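Local coordinates for NIF3-related protein (Bacillus cereus, PDB 2GX8) that is of unknown function but belongs to the Nif3 family, binds zinc at a dimetal site and carries a probable regulatory domain, at residues R65-A70 against V88-H93; E143-Q148 against E286-S291; K162-F167 against T230-S235; G181-G186 against R238-A243; I272-E277 against K306-A311. One frame throughout, in Å; residues are numbered along the deposited sequence.

Interaction 1. Residues R65-A70 against V88-H93. With ZN (zinc ion), chain M; ZN (zinc ion), chain L.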
# COMPACT_ATOMS: atom_id res chain seq x y z
N ARG C 65 2.16 -36.78 -29.56
CA ARG C 65 3.12 -37.39 -30.48
C ARG C 65 4.26 -36.45 -30.85
O ARG C 65 5.32 -36.90 -31.27
CB ARG C 65 2.45 -37.80 -31.79
CG ARG C 65 1.23 -38.71 -31.71
CD ARG C 65 0.59 -38.81 -33.10
NE ARG C 65 -0.74 -39.44 -33.15
CZ ARG C 65 -0.96 -40.75 -33.24
NH1 ARG C 65 0.07 -41.59 -33.24
NH2 ARG C 65 -2.20 -41.22 -33.30
N HIS C 66 4.03 -35.15 -30.74
CA HIS C 66 5.00 -34.12 -31.13
C HIS C 66 4.89 -32.92 -30.23
O HIS C 66 3.79 -32.51 -29.89
CB HIS C 66 4.74 -33.60 -32.54
CG HIS C 66 4.98 -34.60 -33.62
ND1 HIS C 66 4.03 -35.53 -34.00
CD2 HIS C 66 6.04 -34.78 -34.45
CE1 HIS C 66 4.51 -36.26 -34.99
NE2 HIS C 66 5.72 -35.82 -35.29
N VAL C 67 6.04 -32.34 -29.88
CA VAL C 67 6.11 -31.14 -29.01
C VAL C 67 6.99 -30.08 -29.68
O VAL C 67 7.96 -30.42 -30.36
CB VAL C 67 6.72 -31.50 -27.63
CG1 VAL C 67 6.54 -30.39 -26.63
CG2 VAL C 67 6.07 -32.80 -27.07
N LEU C 68 6.66 -28.79 -29.48
CA LEU C 68 7.45 -27.70 -30.06
C LEU C 68 8.09 -26.82 -28.97
O LEU C 68 7.41 -26.36 -28.03
CB LEU C 68 6.57 -26.81 -30.96
CG LEU C 68 7.23 -25.70 -31.79
CD1 LEU C 68 8.14 -26.30 -32.87
CD2 LEU C 68 6.17 -24.81 -32.45
N ILE C 69 9.40 -26.58 -29.10
CA ILE C 69 10.06 -25.69 -28.17
C ILE C 69 10.10 -24.31 -28.85
O ILE C 69 10.60 -24.18 -29.98
CB ILE C 69 11.48 -26.14 -27.82
CG1 ILE C 69 11.52 -27.65 -27.51
CG2 ILE C 69 11.97 -25.37 -26.62
CD1 ILE C 69 10.64 -28.03 -26.34
N ALA C 70 9.60 -23.30 -28.15
CA ALA C 70 9.58 -21.93 -28.67
C ALA C 70 10.14 -20.94 -27.68
O ALA C 70 10.22 -21.24 -26.49
CB ALA C 70 8.14 -21.51 -29.04
N VAL C 88 1.42 -29.47 -28.04
CA VAL C 88 2.01 -28.87 -26.85
C VAL C 88 3.19 -28.04 -27.27
O VAL C 88 4.13 -28.55 -27.92
CB VAL C 88 2.58 -29.87 -25.81
CG1 VAL C 88 3.26 -29.11 -24.67
CG2 VAL C 88 1.49 -30.82 -25.22
N ILE C 89 3.16 -26.76 -26.88
CA ILE C 89 4.28 -25.87 -27.12
C ILE C 89 4.93 -25.48 -25.78
O ILE C 89 4.24 -24.98 -24.86
CB ILE C 89 3.85 -24.58 -27.87
CG1 ILE C 89 3.17 -24.91 -29.21
CG2 ILE C 89 5.03 -23.71 -28.06
CD1 ILE C 89 2.63 -23.68 -30.01
N ILE C 90 6.23 -25.73 -25.65
CA ILE C 90 6.93 -25.30 -24.46
C ILE C 90 7.63 -24.03 -24.84
O ILE C 90 8.55 -24.02 -25.67
CB ILE C 90 7.94 -26.33 -23.96
CG1 ILE C 90 7.22 -27.54 -23.43
CG2 ILE C 90 8.78 -25.75 -22.80
CD1 ILE C 90 8.15 -28.62 -23.02
N ALA C 91 7.19 -22.93 -24.23
CA ALA C 91 7.72 -21.61 -24.54
C ALA C 91 8.42 -20.99 -23.36
O ALA C 91 7.99 -21.19 -22.23
CB ALA C 91 6.58 -20.71 -24.95
N HIS C 92 9.44 -20.18 -23.65
CA HIS C 92 10.24 -19.54 -22.66
C HIS C 92 9.57 -18.30 -22.12
O HIS C 92 9.58 -18.07 -20.90
CB HIS C 92 11.59 -19.16 -23.26
CG HIS C 92 12.54 -18.54 -22.30
ND1 HIS C 92 12.80 -19.09 -21.06
CD2 HIS C 92 13.35 -17.47 -22.41
CE1 HIS C 92 13.69 -18.36 -20.43
NE2 HIS C 92 14.05 -17.37 -21.23
N HIS C 93 9.03 -17.47 -23.01
CA HIS C 93 8.30 -16.28 -22.58
C HIS C 93 6.84 -16.66 -22.51
O HIS C 93 6.29 -17.16 -23.49
CB HIS C 93 8.45 -15.12 -23.53
CG HIS C 93 9.84 -14.65 -23.69
ND1 HIS C 93 10.34 -14.20 -24.89
CD2 HIS C 93 10.86 -14.56 -22.80
CE1 HIS C 93 11.59 -13.81 -24.73
NE2 HIS C 93 11.94 -14.04 -23.48
ZN ZN M . 14.90 -15.55 -20.24
ZN ZN L . 13.31 -13.16 -21.92
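The imidazole of His92, whose backbone N donates to Ala70 O (3.1 Å), is bound at both nitrogens: NE2 binds the zinc ion of chain M at 2.2 Å and ND1 is hydrogen-bonded to Ala126 O; His127 meets the ring edge-to-face. With chi1 at -177°, CG lies anti to the backbone N, and the ring leads away from Ala70 toward the metal. The His93 ring binds the zinc ion of chain L through NE2; ND1 is hydrogen-bonded to Asp72 OD1, the His357 ring meets it with planes at about 85°, and His340 of the second subunit meets it edge-to-face. Asp131, His357 and Glu360 complete the two metal sites, Glu360 contributing to both.

Behind this pair the strands run parallel. Leu68 N donates to Val88 O (3.0 Å), Ile90 N to Leu68 O (2.7 Å) and Ala70 N to Ile90 O (2.8 Å, 173° at the hydrogen). On one face, Val67 CG1 lies alongside Val88 CG1 at 4.0 Å and Ile69 CD1 reaches Ile90 CB, also at 4.0 Å. On the other, Ala70 CB meets Ile89 CG2 at 3.9 Å.

The two strands belong to a beta-alpha-beta unit whose helix, 75-84, packs on Leu68 and Ile89. Helix 362-377 lies over the face of Ile69 and Ile90, and strand 383-386 continues the sheet beyond strand 66-70.

Interaction 2. Residues E143-Q148 against E286-S291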
# COMPACT_ATOMS: atom_id res chain seq x y z
N GLU C 143 28.51 -20.97 -23.28
CA GLU C 143 29.16 -21.94 -24.17
C GLU C 143 29.31 -21.32 -25.53
O GLU C 143 30.38 -21.34 -26.10
CB GLU C 143 28.31 -23.19 -24.38
CG GLU C 143 27.98 -24.04 -23.15
CD GLU C 143 26.86 -25.10 -23.43
OE1 GLU C 143 26.73 -25.56 -24.60
OE2 GLU C 143 26.12 -25.47 -22.46
N ALA C 144 28.22 -20.76 -26.04
CA ALA C 144 28.18 -20.16 -27.38
C ALA C 144 29.28 -19.12 -27.56
O ALA C 144 29.89 -19.03 -28.62
CB ALA C 144 26.81 -19.55 -27.63
N LEU C 145 29.53 -18.37 -26.48
CA LEU C 145 30.58 -17.36 -26.45
C LEU C 145 32.00 -17.91 -26.20
O LEU C 145 32.98 -17.18 -26.36
CB LEU C 145 30.25 -16.32 -25.39
CG LEU C 145 29.05 -15.40 -25.64
CD1 LEU C 145 28.87 -14.52 -24.42
CD2 LEU C 145 29.18 -14.58 -26.94
N GLY C 146 32.12 -19.17 -25.80
CA GLY C 146 33.42 -19.75 -25.48
C GLY C 146 33.96 -19.32 -24.12
O GLY C 146 35.17 -19.25 -23.91
N LEU C 147 33.07 -19.02 -23.18
CA LEU C 147 33.50 -18.61 -21.85
C LEU C 147 33.87 -19.83 -20.99
O LEU C 147 33.18 -20.86 -21.00
CB LEU C 147 32.42 -17.80 -21.13
CG LEU C 147 31.89 -16.48 -21.67
CD1 LEU C 147 31.22 -15.78 -20.52
CD2 LEU C 147 32.98 -15.57 -22.23
N GLN C 148 34.96 -19.67 -20.24
CA GLN C 148 35.49 -20.70 -19.34
C GLN C 148 35.41 -20.31 -17.86
O GLN C 148 35.28 -19.12 -17.53
CB GLN C 148 36.92 -20.97 -19.73
CG GLN C 148 36.98 -21.51 -21.11
CD GLN C 148 38.27 -21.20 -21.78
OE1 GLN C 148 39.34 -21.20 -21.15
NE2 GLN C 148 38.20 -20.92 -23.07
N GLU C 286 32.12 -8.08 -32.23
CA GLU C 286 32.04 -8.87 -33.47
C GLU C 286 31.86 -10.33 -33.13
O GLU C 286 31.02 -11.01 -33.71
CB GLU C 286 33.31 -8.73 -34.34
CG GLU C 286 33.42 -7.39 -35.05
CD GLU C 286 32.16 -7.09 -35.86
OE1 GLU C 286 31.84 -7.95 -36.72
OE2 GLU C 286 31.50 -6.02 -35.64
N HIS C 287 32.67 -10.80 -32.18
CA HIS C 287 32.60 -12.17 -31.71
C HIS C 287 31.20 -12.45 -31.16
O HIS C 287 30.65 -13.49 -31.44
CB HIS C 287 33.64 -12.44 -30.64
CG HIS C 287 33.60 -13.84 -30.11
ND1 HIS C 287 33.12 -14.15 -28.86
CD2 HIS C 287 33.97 -15.01 -30.68
CE1 HIS C 287 33.19 -15.45 -28.67
NE2 HIS C 287 33.69 -16.00 -29.76
N VAL C 288 30.60 -11.52 -30.42
CA VAL C 288 29.21 -11.73 -29.99
C VAL C 288 28.26 -11.92 -31.16
O VAL C 288 27.35 -12.73 -31.08
CB VAL C 288 28.73 -10.60 -29.10
CG1 VAL C 288 27.19 -10.62 -28.91
CG2 VAL C 288 29.44 -10.70 -27.77
N LYS C 289 28.49 -11.22 -32.27
CA LYS C 289 27.59 -11.30 -33.44
C LYS C 289 27.66 -12.62 -34.17
O LYS C 289 26.63 -13.19 -34.52
CB LYS C 289 27.83 -10.13 -34.43
CG LYS C 289 27.64 -8.76 -33.81
CD LYS C 289 27.29 -7.66 -34.80
CE LYS C 289 28.42 -7.33 -35.72
NZ LYS C 289 27.98 -6.37 -36.77
N GLN C 290 28.87 -13.09 -34.40
CA GLN C 290 29.10 -14.34 -35.11
C GLN C 290 28.65 -15.48 -34.23
O GLN C 290 27.94 -16.39 -34.67
CB GLN C 290 30.60 -14.44 -35.49
CG GLN C 290 31.10 -15.78 -36.02
CD GLN C 290 31.52 -16.77 -34.90
OE1 GLN C 290 31.42 -17.99 -35.07
NE2 GLN C 290 31.99 -16.23 -33.77
N SER C 291 29.05 -15.36 -32.98
CA SER C 291 28.87 -16.34 -31.93
C SER C 291 27.41 -16.55 -31.57
O SER C 291 26.96 -17.69 -31.40
CB SER C 291 29.66 -15.79 -30.76
OG SER C 291 29.88 -16.72 -29.76
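Leu145 and Val288 meet at an oblique angle, CD2 of the leucine 4.0 Å from CG2 of the valine. The leucine's chi1 of -68° sets CG anti to its carbonyl carbon, and from there CD2 extends to the flank of helix 286-291. The same methyl comes within 3.6 Å of Ser291 OG, so one branch of Leu145 serves two residues lying three apart on that flank.

Ser291 points its CB toward 143-148. Its hydroxyl is turned anti to its own backbone N (chi1 -166°), which places OG 2.6 Å from Ala144 O. His287, one helical turn earlier than Ser291, presents its ring edge to the end of the other helix; its closest approach there is too short to be trusted, but its ND1 is buried by the contact and has no partner in the model. Farther round the helix, Lys289 NZ forms a salt bridge with the C-terminal carboxylate of Val397 of the second subunit.

Gly146, with phi at 78°, leaves the helical conformation just after Leu145, and its N donates to Glu143 O at 2.8 Å. The arrangement is a Schellman motif ending helix 137-145, with the last helical turn resting against the side of helix 281-292.

Interaction 3. Residues K162-F167 against T230-S235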
# COMPACT_ATOMS: atom_id res chain seq x y z
N LYS C 162 19.27 -30.25 4.47
CA LYS C 162 18.77 -30.98 5.63
C LYS C 162 19.65 -32.15 5.93
O LYS C 162 20.21 -32.75 5.03
CB LYS C 162 17.38 -31.55 5.34
CG LYS C 162 16.36 -30.53 4.87
CD LYS C 162 16.35 -29.38 5.85
CE LYS C 162 15.62 -28.21 5.33
NZ LYS C 162 14.19 -28.49 5.44
N LYS C 163 19.80 -32.45 7.21
CA LYS C 163 20.51 -33.64 7.63
C LYS C 163 19.44 -34.68 8.01
O LYS C 163 18.59 -34.46 8.87
CB LYS C 163 21.40 -33.34 8.82
CG LYS C 163 22.55 -34.34 9.01
CD LYS C 163 23.52 -34.23 7.85
CE LYS C 163 24.72 -35.15 8.08
NZ LYS C 163 25.62 -35.34 6.92
N VAL C 164 19.45 -35.81 7.32
CA VAL C 164 18.55 -36.88 7.71
C VAL C 164 19.35 -37.84 8.58
O VAL C 164 20.40 -38.32 8.16
CB VAL C 164 18.03 -37.66 6.52
CG1 VAL C 164 17.09 -38.79 7.00
CG2 VAL C 164 17.31 -36.76 5.58
N VAL C 165 18.84 -38.11 9.78
CA VAL C 165 19.47 -39.08 10.66
C VAL C 165 18.45 -40.20 10.81
O VAL C 165 17.31 -39.94 11.17
CB VAL C 165 19.78 -38.46 12.03
CG1 VAL C 165 20.34 -39.51 13.00
CG2 VAL C 165 20.75 -37.29 11.87
N VAL C 166 18.82 -41.43 10.48
CA VAL C 166 17.89 -42.56 10.61
C VAL C 166 18.54 -43.65 11.51
O VAL C 166 19.78 -43.79 11.56
CB VAL C 166 17.43 -43.06 9.22
CG1 VAL C 166 18.61 -43.70 8.43
CG2 VAL C 166 16.22 -44.04 9.31
N PHE C 167 17.73 -44.38 12.26
CA PHE C 167 18.22 -45.42 13.19
C PHE C 167 17.80 -46.77 12.65
O PHE C 167 16.61 -46.99 12.43
CB PHE C 167 17.67 -45.15 14.59
CG PHE C 167 18.01 -43.77 15.09
CD1 PHE C 167 17.21 -42.69 14.79
CD2 PHE C 167 19.18 -43.55 15.79
CE1 PHE C 167 17.54 -41.39 15.23
CE2 PHE C 167 19.51 -42.28 16.22
CZ PHE C 167 18.70 -41.20 15.92
N THR C 230 22.96 -38.43 6.76
CA THR C 230 23.28 -38.07 5.39
C THR C 230 22.62 -36.73 5.09
O THR C 230 21.58 -36.39 5.67
CB THR C 230 22.83 -39.15 4.38
OG1 THR C 230 23.56 -39.01 3.16
CG2 THR C 230 21.36 -39.09 4.10
N ILE C 231 23.26 -35.96 4.22
CA ILE C 231 22.78 -34.64 3.86
C ILE C 231 21.87 -34.70 2.61
O ILE C 231 22.06 -35.53 1.72
CB ILE C 231 24.01 -33.65 3.71
CG1 ILE C 231 23.57 -32.18 3.61
CG2 ILE C 231 24.92 -34.08 2.55
CD1 ILE C 231 24.74 -31.18 3.61
N ILE C 232 20.86 -33.84 2.57
CA ILE C 232 19.96 -33.76 1.41
C ILE C 232 19.52 -32.34 1.10
O ILE C 232 19.51 -31.49 2.00
CB ILE C 232 18.63 -34.58 1.55
CG1 ILE C 232 17.80 -34.09 2.73
CG2 ILE C 232 18.88 -36.06 1.60
CD1 ILE C 232 16.39 -34.63 2.72
N PRO C 233 19.21 -32.07 -0.18
CA PRO C 233 18.56 -30.82 -0.55
C PRO C 233 17.08 -31.00 -0.25
O PRO C 233 16.53 -32.08 -0.51
CB PRO C 233 18.81 -30.71 -2.06
CG PRO C 233 19.14 -32.06 -2.54
CD PRO C 233 19.51 -32.92 -1.35
N ALA C 234 16.44 -29.98 0.31
CA ALA C 234 15.02 -30.03 0.65
C ALA C 234 14.09 -30.63 -0.43
O ALA C 234 13.14 -31.34 -0.10
CB ALA C 234 14.55 -28.64 1.07
N SER C 235 14.36 -30.35 -1.70
CA SER C 235 13.54 -30.87 -2.80
C SER C 235 13.58 -32.40 -2.91
O SER C 235 12.63 -33.01 -3.42
CB SER C 235 13.97 -30.25 -4.13
OG SER C 235 15.19 -30.80 -4.58
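Lys162 and Ile232 exchange a reciprocal pair of backbone bonds: Lys162 N donates to Ile232 O and Ile232 N to Lys162 O, both at 2.8 Å. Two residues on, Val164 N reaches Thr230 O at 2.8 Å, and Thr230 N returns a bond to Val164 O at 2.9 Å. Between these hydrogen-bonded pairs sits the non-hydrogen-bonded pair Lys163 and Ile231.

Ile232 CG1 stands between its backbone N and carbonyl carbon (chi1 61°), a placement that brings it 3.7 Å from Lys162 CB and its CD1 3.7 Å from Val164 CG2. On the other face the bent chain of Lys163 lies over the Thr230 backbone, CD being 3.6 Å from Thr230 O.

Strand 150-168 is central here, with 221-233 on one flank and 255-260 on the other; 194-206 follows 221-233. With helices 170-182 and 237-247 this order matches a ferredoxin-like beta-alpha-beta-beta-alpha-beta unit, consistent with the regulatory domain of this protein.

Helix 237-247 packs Ile241 and Met244 on Val164. Thr230 OG1 is hydrogen-bonded to Cys194 O, across to the next strand. Farthest out, Lys162 NZ forms a salt bridge with Asp261 of the third subunit, and Lys163 packs on Tyr258 of the fourth.

Interaction 4. Residues G181-G186 against R238-A243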
# COMPACT_ATOMS: atom_id res chain seq x y z
N GLY C 181 21.44 -43.40 -0.85
CA GLY C 181 22.37 -42.98 -1.88
C GLY C 181 21.78 -43.00 -3.27
O GLY C 181 21.79 -41.97 -3.95
N ASP C 182 21.27 -44.17 -3.67
CA ASP C 182 20.62 -44.37 -4.96
C ASP C 182 19.53 -43.32 -5.21
O ASP C 182 19.37 -42.86 -6.33
CB ASP C 182 20.03 -45.78 -5.07
CG ASP C 182 21.10 -46.87 -5.19
OD1 ASP C 182 22.31 -46.56 -5.15
OD2 ASP C 182 20.71 -48.05 -5.33
N ALA C 183 18.83 -42.95 -4.14
CA ALA C 183 17.78 -41.93 -4.18
C ALA C 183 18.30 -40.48 -4.22
O ALA C 183 17.51 -39.53 -4.23
CB ALA C 183 16.82 -42.11 -2.99
N GLY C 184 19.63 -40.31 -4.23
CA GLY C 184 20.24 -38.99 -4.34
C GLY C 184 20.70 -38.29 -3.07
O GLY C 184 21.13 -37.13 -3.12
N ALA C 185 20.62 -38.97 -1.93
CA ALA C 185 21.06 -38.39 -0.68
C ALA C 185 22.57 -38.53 -0.57
O ALA C 185 23.13 -39.54 -0.98
CB ALA C 185 20.40 -39.07 0.47
N GLY C 186 23.23 -37.51 -0.03
CA GLY C 186 24.68 -37.52 0.12
C GLY C 186 25.45 -37.25 -1.16
O GLY C 186 26.60 -37.65 -1.30
N ARG C 238 11.11 -35.82 0.09
CA ARG C 238 10.02 -36.77 -0.09
C ARG C 238 10.48 -38.12 -0.68
O ARG C 238 10.21 -39.19 -0.11
CB ARG C 238 8.90 -36.12 -0.90
CG ARG C 238 7.64 -36.95 -0.97
CD ARG C 238 6.54 -36.14 -1.60
NE ARG C 238 5.49 -36.99 -2.14
CZ ARG C 238 5.53 -37.51 -3.36
NH1 ARG C 238 6.58 -37.26 -4.14
NH2 ARG C 238 4.53 -38.27 -3.80
N LYS C 239 11.18 -38.06 -1.82
CA LYS C 239 11.71 -39.24 -2.50
C LYS C 239 12.70 -40.01 -1.61
O LYS C 239 12.61 -41.23 -1.51
CB LYS C 239 12.35 -38.83 -3.84
CG LYS C 239 13.21 -39.91 -4.47
CD LYS C 239 13.67 -39.59 -5.87
CE LYS C 239 14.41 -40.79 -6.44
NZ LYS C 239 14.65 -40.69 -7.90
N VAL C 240 13.62 -39.30 -0.96
CA VAL C 240 14.62 -39.93 -0.10
C VAL C 240 14.04 -40.61 1.16
O VAL C 240 14.47 -41.71 1.54
CB VAL C 240 15.78 -38.95 0.25
CG1 VAL C 240 16.65 -39.50 1.36
CG2 VAL C 240 16.62 -38.61 -1.00
N ILE C 241 13.06 -39.97 1.79
CA ILE C 241 12.38 -40.53 2.97
C ILE C 241 11.60 -41.80 2.56
O ILE C 241 11.63 -42.80 3.27
CB ILE C 241 11.44 -39.47 3.68
CG1 ILE C 241 12.25 -38.28 4.23
CG2 ILE C 241 10.61 -40.08 4.81
CD1 ILE C 241 13.47 -38.66 5.03
N LYS C 242 10.93 -41.75 1.42
CA LYS C 242 10.15 -42.89 0.95
C LYS C 242 11.02 -44.12 0.68
O LYS C 242 10.66 -45.24 1.07
CB LYS C 242 9.33 -42.52 -0.29
CG LYS C 242 8.52 -43.68 -0.88
CD LYS C 242 7.66 -43.28 -2.05
CE LYS C 242 6.46 -42.49 -1.61
NZ LYS C 242 5.48 -42.36 -2.72
N ALA C 243 12.17 -43.91 0.03
CA ALA C 243 13.11 -44.99 -0.28
C ALA C 243 13.72 -45.56 1.00
O ALA C 243 13.91 -46.77 1.15
CB ALA C 243 14.21 -44.47 -1.18
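The turn that carries Ala183, whose methyl meets Val240 and Ala243, is spanned by the shortest sound polar bond of the contact, from Gly184 N to Gly181 O at 2.7 Å. That bond lies within 181-186; none crosses to 238-243, and the meeting of the two segments is apolar. Gly184 then departs from helical angles with phi at 97°, closing helix 170-182 with a Schellman motif. Asp182, just before Ala183, is held from outside: OD2 forms a salt bridge with Lys178, and OD1 is hydrogen-bonded to His193.

Across the contact Val240 faces two alanines with two different branches. Its chi1 of 168° puts CG1 anti to the backbone N and CG2 beside that N. CG2 lies 4.0 Å from Ala183 CB and 3.5 Å from Ala183 O, while CG1 touches Ala185 CB at 3.9 Å. One turn along the helix, Ala243 CB approaches Ala183 CB methyl to methyl at 4.0 Å, so the methyl of Ala183 is met by both residues. At the exposed margin the extended chain of Lys239 runs past the end of the other helix, its CE 4.0 Å from Ala183 O; this is an aliphatic approach to the carbonyl.

The side chains that 181-186 sets against helix 237-247 are alanine methyls, consistent with the CA atoms of Ala183 and Val240 lying 5.5 Å apart. Beneath segment and helix, strand 221-233 contributes Thr230 and Ile232, on which Ala185 rests; Ile232 also touches Val240. Gly186 is joined by backbone hydrogen bonds to Ile231 and to Cys194, fastening the end of this chain segment to the sheet.

Interaction 5. Residues I272-E277 against K306-A311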
# COMPACT_ATOMS: atom_id res chain seq x y z
N ILE C 272 29.24 -15.56 -15.40
CA ILE C 272 30.39 -14.71 -15.56
C ILE C 272 31.57 -15.64 -15.67
O ILE C 272 31.69 -16.56 -14.87
CB ILE C 272 30.53 -13.60 -14.46
CG1 ILE C 272 31.65 -12.60 -14.85
CG2 ILE C 272 30.69 -14.17 -13.05
CD1 ILE C 272 31.76 -11.39 -13.94
N GLY C 273 32.40 -15.44 -16.70
CA GLY C 273 33.53 -16.29 -17.00
C GLY C 273 34.61 -15.54 -17.76
O GLY C 273 34.57 -14.30 -17.83
N TYR C 274 35.53 -16.28 -18.36
CA TYR C 274 36.69 -15.70 -19.05
C TYR C 274 36.86 -16.12 -20.50
O TYR C 274 36.76 -17.30 -20.82
CB TYR C 274 37.98 -16.08 -18.30
CG TYR C 274 38.05 -15.53 -16.90
CD1 TYR C 274 37.60 -16.27 -15.80
CD2 TYR C 274 38.55 -14.24 -16.68
CE1 TYR C 274 37.66 -15.74 -14.51
CE2 TYR C 274 38.62 -13.70 -15.40
CZ TYR C 274 38.17 -14.44 -14.32
OH TYR C 274 38.26 -13.87 -13.05
N LEU C 275 37.15 -15.16 -21.38
CA LEU C 275 37.44 -15.50 -22.76
C LEU C 275 38.73 -16.32 -22.81
O LEU C 275 39.51 -16.32 -21.84
CB LEU C 275 37.56 -14.25 -23.64
CG LEU C 275 36.33 -13.38 -23.92
CD1 LEU C 275 36.71 -12.12 -24.67
CD2 LEU C 275 35.23 -14.13 -24.67
N GLN C 276 38.96 -17.03 -23.91
CA GLN C 276 40.18 -17.82 -24.11
C GLN C 276 41.41 -16.90 -24.31
O GLN C 276 42.53 -17.22 -23.88
CB GLN C 276 39.99 -18.77 -25.31
CG GLN C 276 41.21 -19.67 -25.71
CD GLN C 276 41.48 -20.83 -24.74
OE1 GLN C 276 40.79 -21.01 -23.73
NE2 GLN C 276 42.49 -21.64 -25.08
N GLU C 277 41.19 -15.77 -24.98
CA GLU C 277 42.23 -14.76 -25.20
C GLU C 277 41.64 -13.36 -25.08
O GLU C 277 40.45 -13.16 -25.35
CB GLU C 277 42.95 -14.94 -26.54
CG GLU C 277 44.12 -15.96 -26.52
CD GLU C 277 44.93 -15.98 -27.82
OE1 GLU C 277 44.42 -15.52 -28.87
OE2 GLU C 277 46.08 -16.48 -27.80
N LYS C 306 40.50 -3.09 -23.41
CA LYS C 306 40.73 -4.52 -23.34
C LYS C 306 39.65 -5.26 -22.53
O LYS C 306 39.21 -4.79 -21.48
CB LYS C 306 42.11 -4.77 -22.76
CG LYS C 306 43.28 -4.29 -23.65
CD LYS C 306 43.22 -5.01 -24.98
CE LYS C 306 44.48 -4.85 -25.79
NZ LYS C 306 44.35 -5.61 -27.06
N VAL C 307 39.18 -6.39 -23.05
CA VAL C 307 38.23 -7.18 -22.29
C VAL C 307 38.70 -8.62 -22.17
O VAL C 307 39.14 -9.24 -23.15
CB VAL C 307 36.79 -7.16 -22.83
CG1 VAL C 307 36.23 -5.72 -22.88
CG2 VAL C 307 36.67 -7.83 -24.18
N ARG C 308 38.58 -9.15 -20.95
CA ARG C 308 38.99 -10.51 -20.64
C ARG C 308 37.85 -11.27 -19.93
O ARG C 308 37.48 -12.37 -20.37
CB ARG C 308 40.27 -10.51 -19.81
CG ARG C 308 40.67 -11.87 -19.25
CD ARG C 308 41.27 -12.82 -20.29
NE ARG C 308 41.98 -13.91 -19.61
CZ ARG C 308 42.46 -14.99 -20.20
NH1 ARG C 308 42.30 -15.16 -21.51
NH2 ARG C 308 43.09 -15.92 -19.49
N LYS C 309 37.32 -10.75 -18.83
CA LYS C 309 36.17 -11.46 -18.25
C LYS C 309 34.87 -10.83 -18.66
O LYS C 309 34.70 -9.62 -18.63
CB LYS C 309 36.27 -11.74 -16.75
CG LYS C 309 35.94 -10.63 -15.81
CD LYS C 309 36.19 -11.07 -14.36
CE LYS C 309 35.29 -12.21 -13.90
NZ LYS C 309 35.57 -12.55 -12.46
N VAL C 310 33.95 -11.72 -19.02
CA VAL C 310 32.67 -11.39 -19.58
C VAL C 310 31.50 -11.89 -18.74
O VAL C 310 31.49 -13.03 -18.29
CB VAL C 310 32.55 -12.09 -20.96
CG1 VAL C 310 31.19 -11.84 -21.61
CG2 VAL C 310 33.69 -11.70 -21.88
N ALA C 311 30.50 -11.03 -18.57
CA ALA C 311 29.26 -11.39 -17.89
C ALA C 311 28.18 -11.50 -18.97
O ALA C 311 28.16 -10.71 -19.90
CB ALA C 311 28.88 -10.33 -16.84
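Tyr274 and Lys309 lie side by side, pointing the same way, and form the close-packed part of one sheet face. The Tyr274 ring brings CE2 to 3.3 Å from Lys309 CB, and at the far end Lys309 NZ donates to Tyr274 OH at 3.1 Å. A chi1 of 80° and a bend at chi3 steer the lysine along the ring; its NZ is also hydrogen-bonded to Lys327 O. Ile272 crosses the same chain, with CD1 3.6 Å from Lys309 CE. On the other face Leu275 CG packs 3.7 Å from Val310 CG2, covered there by Phe284 of helix 281-292.

The backbones are tied in the same region: Gly273 N and O pair with Val310 O and N, and Leu275 N donates to Arg308 O at 3.0 Å, nearly straight at 170°.

Past Leu275 the chain turns a corner and the contact slackens into exposed residues. Gln276 and Glu277 direct their CB atoms away from 306-311. Arg308 reaches the corner with its guanidinium, NH1 making a weak bond to Gln276 O (3.1 Å, 143°), which lies at the edge of the group, while Leu275 O lies over one guanidinium face.

The regular part is an antiparallel strand pair, with Tyr274 and Lys309 as a non-hydrogen-bonded pair. Strand 150-168 continues the sheet beyond 270-280 and parallel strand 331-335 beyond 306-313, so the pair lies inside a mixed sheet.

How the interactions relate
Along the chain, interaction 1 closes first, in the parallel part of a five-stranded sheet, where strand 88-91 runs into two zinc ligands. Interaction 2 then opens a long loop, inside which interactions 3 and 4 are nested. Those two touch, centres 9 Å apart, sharing strand 221-233 and the helices that follow 150-168 and 221-233. Interaction 5 opens before interaction 2 closes, so their segments alternate; they touch, centres 10 Å apart. The two clusters are about 40 Å apart between centres, yet strand 150-168 spans both. The unit holding interactions 3 and 4, probably the regulatory domain, is inserted between the two halves of the chain that supply the zinc ligands; centres of interactions 1 and 3 lie 36 Å apart.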